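Local coordinates for protein stn1 (Schizosaccharomyces pombe, PDB 3KF6), which binds single-stranded telomeric DNA, interacts with Ten1 and is required for telomere maintenance, its N-terminal OB-fold part being the chain given here, at residues A[50-55]-A[68-73]; A[76-81]-A[114-119]. All blocks are in the same frame, centred on the assembly; numbering follows the deposited sequence.

Contact 1 (A[50-55]-A[68-73])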
# COMPACT_ATOMS: atom_id res chain seq x y z
N ILE A 50 -7.71 -2.23 14.57
CA ILE A 50 -6.65 -2.56 13.61
C ILE A 50 -5.91 -1.34 13.07
O ILE A 50 -6.45 -0.23 13.04
CB ILE A 50 -7.26 -3.32 12.41
CG1 ILE A 50 -7.96 -4.59 12.91
CG2 ILE A 50 -6.19 -3.67 11.39
CD1 ILE A 50 -8.75 -5.30 11.84
N GLN A 51 -4.68 -1.56 12.62
CA GLN A 51 -3.87 -0.50 12.03
C GLN A 51 -3.40 -1.00 10.66
O GLN A 51 -2.94 -2.13 10.54
CB GLN A 51 -2.65 -0.20 12.90
CG GLN A 51 -1.83 0.99 12.41
CD GLN A 51 -0.42 1.01 12.99
OE1 GLN A 51 0.40 0.15 12.67
NE2 GLN A 51 -0.14 1.98 13.85
N ILE A 52 -3.52 -0.15 9.65
CA ILE A 52 -3.07 -0.51 8.31
C ILE A 52 -2.19 0.61 7.76
O ILE A 52 -2.28 1.76 8.22
CB ILE A 52 -4.25 -0.79 7.33
CG1 ILE A 52 -5.16 0.44 7.18
CG2 ILE A 52 -5.08 -1.97 7.85
CD1 ILE A 52 -4.75 1.35 6.06
N VAL A 53 -1.33 0.27 6.81
CA VAL A 53 -0.43 1.25 6.21
C VAL A 53 -0.34 1.00 4.72
O VAL A 53 -0.05 -0.12 4.28
CB VAL A 53 1.00 1.15 6.80
CG1 VAL A 53 1.93 2.10 6.05
CG2 VAL A 53 1.00 1.48 8.28
N GLY A 54 -0.56 2.04 3.92
CA GLY A 54 -0.50 1.88 2.48
C GLY A 54 -0.68 3.20 1.77
O GLY A 54 -0.84 4.23 2.42
N TYR A 55 -0.64 3.19 0.44
CA TYR A 55 -0.80 4.44 -0.30
C TYR A 55 -2.26 4.61 -0.72
O TYR A 55 -3.00 3.63 -0.84
CB TYR A 55 0.12 4.48 -1.54
CG TYR A 55 -0.26 3.55 -2.67
CD1 TYR A 55 0.25 2.24 -2.72
CD2 TYR A 55 -1.16 3.95 -3.66
CE1 TYR A 55 -0.14 1.36 -3.74
CE2 TYR A 55 -1.55 3.07 -4.68
CZ TYR A 55 -1.04 1.78 -4.71
OH TYR A 55 -1.47 0.90 -5.68
N LEU A 68 -11.31 6.77 1.81
CA LEU A 68 -10.01 6.63 1.16
C LEU A 68 -9.77 5.15 0.88
O LEU A 68 -9.86 4.32 1.78
CB LEU A 68 -8.89 7.14 2.08
CG LEU A 68 -8.78 8.64 2.37
CD1 LEU A 68 -7.56 8.89 3.24
CD2 LEU A 68 -8.68 9.41 1.08
N THR A 69 -9.48 4.82 -0.38
CA THR A 69 -9.19 3.44 -0.71
C THR A 69 -7.67 3.33 -0.58
O THR A 69 -6.94 4.08 -1.22
CB THR A 69 -9.62 3.08 -2.15
OG1 THR A 69 -11.04 3.21 -2.26
CG2 THR A 69 -9.23 1.65 -2.48
N VAL A 70 -7.21 2.39 0.25
CA VAL A 70 -5.78 2.22 0.50
C VAL A 70 -5.27 0.88 0.00
O VAL A 70 -5.94 -0.14 0.14
CB VAL A 70 -5.50 2.35 2.02
CG1 VAL A 70 -4.01 2.19 2.30
CG2 VAL A 70 -5.99 3.72 2.51
N ASP A 71 -4.07 0.89 -0.57
CA ASP A 71 -3.44 -0.31 -1.10
C ASP A 71 -2.10 -0.54 -0.42
O ASP A 71 -1.25 0.34 -0.43
CB ASP A 71 -3.22 -0.15 -2.61
CG ASP A 71 -2.64 -1.40 -3.26
OD1 ASP A 71 -2.65 -2.46 -2.62
OD2 ASP A 71 -2.17 -1.31 -4.42
N ASP A 72 -1.92 -1.71 0.19
CA ASP A 72 -0.64 -2.02 0.82
C ASP A 72 0.09 -3.13 0.04
O ASP A 72 1.04 -3.73 0.54
CB ASP A 72 -0.84 -2.43 2.29
CG ASP A 72 -1.62 -3.72 2.44
OD1 ASP A 72 -2.08 -4.25 1.41
OD2 ASP A 72 -1.77 -4.19 3.59
N CYS A 73 -0.38 -3.37 -1.18
CA CYS A 73 0.19 -4.38 -2.09
C CYS A 73 0.01 -5.81 -1.62
O CYS A 73 0.67 -6.72 -2.12
CB CYS A 73 1.68 -4.12 -2.33
SG CYS A 73 2.05 -2.49 -3.02
O HOH W 1 -1.46 -2.66 6.00
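Tyr-55 and Asp-71 lie alongside each other and point the same way, with CB of Asp-71 over one face of the ring, 4.0 Å from the centroid of the Tyr-55 ring, a CH-pi contact. Ring and carboxylate planes are turned 57° apart. Asp-71 has CG anti to its backbone nitrogen (chi1 -177°), which carries OD2 to 2.6 Å from OH of Tyr-55 in a weak hydrogen bond. OD2 also accepts from the backbone of Ala-7 of the Ten1 chain, while OD1, hydrogen-bonded to OG of Ser-6 of Ten1, closes an Asx turn by taking N of Cys-73 from above the carboxylate plane. Two backbone hydrogen bonds make the pair an antiparallel bridge, Tyr-55 N to Asp-71 O and Asp-71 N to Tyr-55 O, each 3.0 Å. This is the hairpin of strands 49-62 and 65-71 in the OB barrel, the axes of segments 50-55 and 68-71 standing 93° apart. Replacing Tyr-55 with a leucine would probably cost OD2 its hydroxyl partner and leave CB of Asp-71 without the ring face over it. CD1 of Ile-52 meets CG1 of Val-70 tip to tip at 3.9 Å, and that CG1 packs on Gly-54. Water 1 joins N of Val-53 to OD2 of Asp-72, whose OD1 is held by OG of Ser-74.

Contact 2 (A[76-81]-A[114-119]); sequences MVLRVV and SEVELI
Leu-78 reaches from strand 77-83 onto the segment 114-119, where the parallel pairing with strand 117-120 forms part of the closed OB-fold barrel. The evidence for the pairing is two backbone hydrogen bonds, Leu-118 N to Arg-79 O (3.0 Å) and Val-81 N to Leu-118 O (2.7 Å), the axes of segments 77-81 and 117-119 being 23° apart. Followed outward from CB, the Leu-78 side chain first places CG anti to the backbone nitrogen (chi1 -177°), and the fork at CG then divides the work. CD1 approaches the carbonyl oxygen of Val-116 at 3.8 Å and lies a little farther from CA of Glu-117. CD2 meets CB of Leu-118, also at 3.8 Å, and, a little farther, CD2 of Leu-118, the two leucines crossing at about a right angle. Val-80 is on the same face as Leu-118, and both side chains also pack on Val-105 of strand 102-110. On the other face Val-81 and Ile-119 run side by side, with CD1 of Ile-119 3.7 Å from CB of Val-81. CG2 of Val-81 rests against the carboxylate of Glu-117, the two side chains crossing obliquely. Next to the first of the backbone bonds, water 2 links strand residue Arg-79 to the loop leading into strand 117-120: it accepts from N of Arg-79 and donates to O of Val-116 and, at 2.7 Å, to OE2 of Glu-115.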
# COMPACT_ATOMS: atom_id res chain seq x y z
N MET A 76 -5.20 -7.02 -1.94
CA MET A 76 -6.54 -6.45 -1.76
C MET A 76 -6.40 -5.01 -1.29
O MET A 76 -5.39 -4.65 -0.69
CB MET A 76 -7.32 -7.24 -0.70
CG MET A 76 -7.68 -8.66 -1.10
SD MET A 76 -8.95 -8.66 -2.36
CE MET A 76 -10.43 -8.66 -1.32
N VAL A 77 -7.40 -4.19 -1.59
CA VAL A 77 -7.38 -2.80 -1.12
C VAL A 77 -8.46 -2.69 -0.04
O VAL A 77 -9.32 -3.56 0.07
CB VAL A 77 -7.68 -1.77 -2.24
CG1 VAL A 77 -6.62 -1.87 -3.33
CG2 VAL A 77 -9.08 -1.99 -2.81
N LEU A 78 -8.40 -1.63 0.74
CA LEU A 78 -9.36 -1.45 1.82
C LEU A 78 -9.99 -0.06 1.82
O LEU A 78 -9.29 0.94 1.68
CB LEU A 78 -8.67 -1.68 3.16
CG LEU A 78 -9.53 -1.61 4.43
CD1 LEU A 78 -10.52 -2.77 4.44
CD2 LEU A 78 -8.63 -1.68 5.67
N ARG A 79 -11.31 -0.01 1.97
CA ARG A 79 -12.01 1.27 2.03
C ARG A 79 -11.90 1.75 3.47
O ARG A 79 -12.28 1.03 4.40
CB ARG A 79 -13.48 1.09 1.64
CG ARG A 79 -13.74 1.17 0.14
CD ARG A 79 -15.22 0.89 -0.14
NE ARG A 79 -15.64 1.30 -1.48
CZ ARG A 79 -15.91 2.56 -1.83
NH1 ARG A 79 -15.80 3.54 -0.95
NH2 ARG A 79 -16.29 2.83 -3.07
N VAL A 80 -11.37 2.95 3.65
CA VAL A 80 -11.21 3.55 4.98
C VAL A 80 -12.20 4.70 5.08
O VAL A 80 -12.12 5.68 4.34
CB VAL A 80 -9.77 4.08 5.16
CG1 VAL A 80 -9.61 4.75 6.53
CG2 VAL A 80 -8.79 2.92 5.03
N VAL A 81 -13.13 4.57 6.02
CA VAL A 81 -14.19 5.55 6.22
C VAL A 81 -13.96 6.60 7.30
O VAL A 81 -13.63 6.27 8.44
CB VAL A 81 -15.51 4.83 6.54
CG1 VAL A 81 -16.64 5.84 6.68
CG2 VAL A 81 -15.82 3.81 5.46
N SER A 114 -21.12 -6.94 2.81
CA SER A 114 -20.34 -8.13 2.51
C SER A 114 -18.85 -7.81 2.46
O SER A 114 -18.02 -8.69 2.69
CB SER A 114 -20.79 -8.75 1.19
OG SER A 114 -20.54 -7.88 0.10
N GLU A 115 -18.52 -6.57 2.13
CA GLU A 115 -17.12 -6.14 2.07
C GLU A 115 -16.81 -5.37 3.34
O GLU A 115 -17.45 -4.36 3.64
CB GLU A 115 -16.87 -5.24 0.86
CG GLU A 115 -15.40 -4.87 0.68
CD GLU A 115 -15.18 -3.87 -0.44
OE1 GLU A 115 -15.89 -3.94 -1.46
OE2 GLU A 115 -14.28 -3.01 -0.30
N VAL A 116 -15.83 -5.85 4.10
CA VAL A 116 -15.42 -5.20 5.33
C VAL A 116 -14.78 -3.86 5.00
O VAL A 116 -14.22 -3.68 3.92
CB VAL A 116 -14.40 -6.06 6.11
CG1 VAL A 116 -13.14 -6.24 5.28
CG2 VAL A 116 -14.06 -5.41 7.45
N GLU A 117 -14.89 -2.91 5.92
CA GLU A 117 -14.30 -1.59 5.75
C GLU A 117 -13.72 -1.17 7.08
O GLU A 117 -13.98 -1.80 8.10
CB GLU A 117 -15.36 -0.58 5.29
CG GLU A 117 -16.66 -0.63 6.08
CD GLU A 117 -17.63 0.47 5.69
OE1 GLU A 117 -17.80 0.71 4.47
OE2 GLU A 117 -18.23 1.09 6.59
N LEU A 118 -12.91 -0.13 7.08
CA LEU A 118 -12.29 0.33 8.30
C LEU A 118 -12.79 1.73 8.66
O LEU A 118 -12.68 2.65 7.85
CB LEU A 118 -10.76 0.36 8.13
CG LEU A 118 -9.90 0.80 9.32
CD1 LEU A 118 -9.99 -0.24 10.42
CD2 LEU A 118 -8.45 0.95 8.85
N ILE A 119 -13.36 1.87 9.85
CA ILE A 119 -13.83 3.18 10.29
C ILE A 119 -12.66 3.80 11.02
O ILE A 119 -12.26 3.33 12.09
CB ILE A 119 -15.03 3.06 11.25
CG1 ILE A 119 -16.14 2.21 10.63
CG2 ILE A 119 -15.53 4.46 11.62
CD1 ILE A 119 -16.69 2.72 9.31
O HOH W 2 -12.77 -2.49 1.86

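In the fold
Along the chain contact 1 closes before contact 2 opens, and their centres are about 9 Å apart. The join is direct, since strand 65-71 of contact 1 and strand 77-83 of contact 2 are antiparallel neighbours in one sheet: Leu-68 O lies 2.8 Å from Val-80 N, and Val-70 N lies 2.9 Å from Leu-78 O, both probable hydrogen bonds. Strand 102-110 pairs with both 49-62 and 117-120, so the sheet curls round to meet itself, and the two contacts are seams of one OB barrel, separated by the 65-71/77-83 pairing. Both fall within the DNA-binding OB region. Contact 1 also meets Ten1 through polar bonds, whereas contact 2 touches it by packing at Val-77.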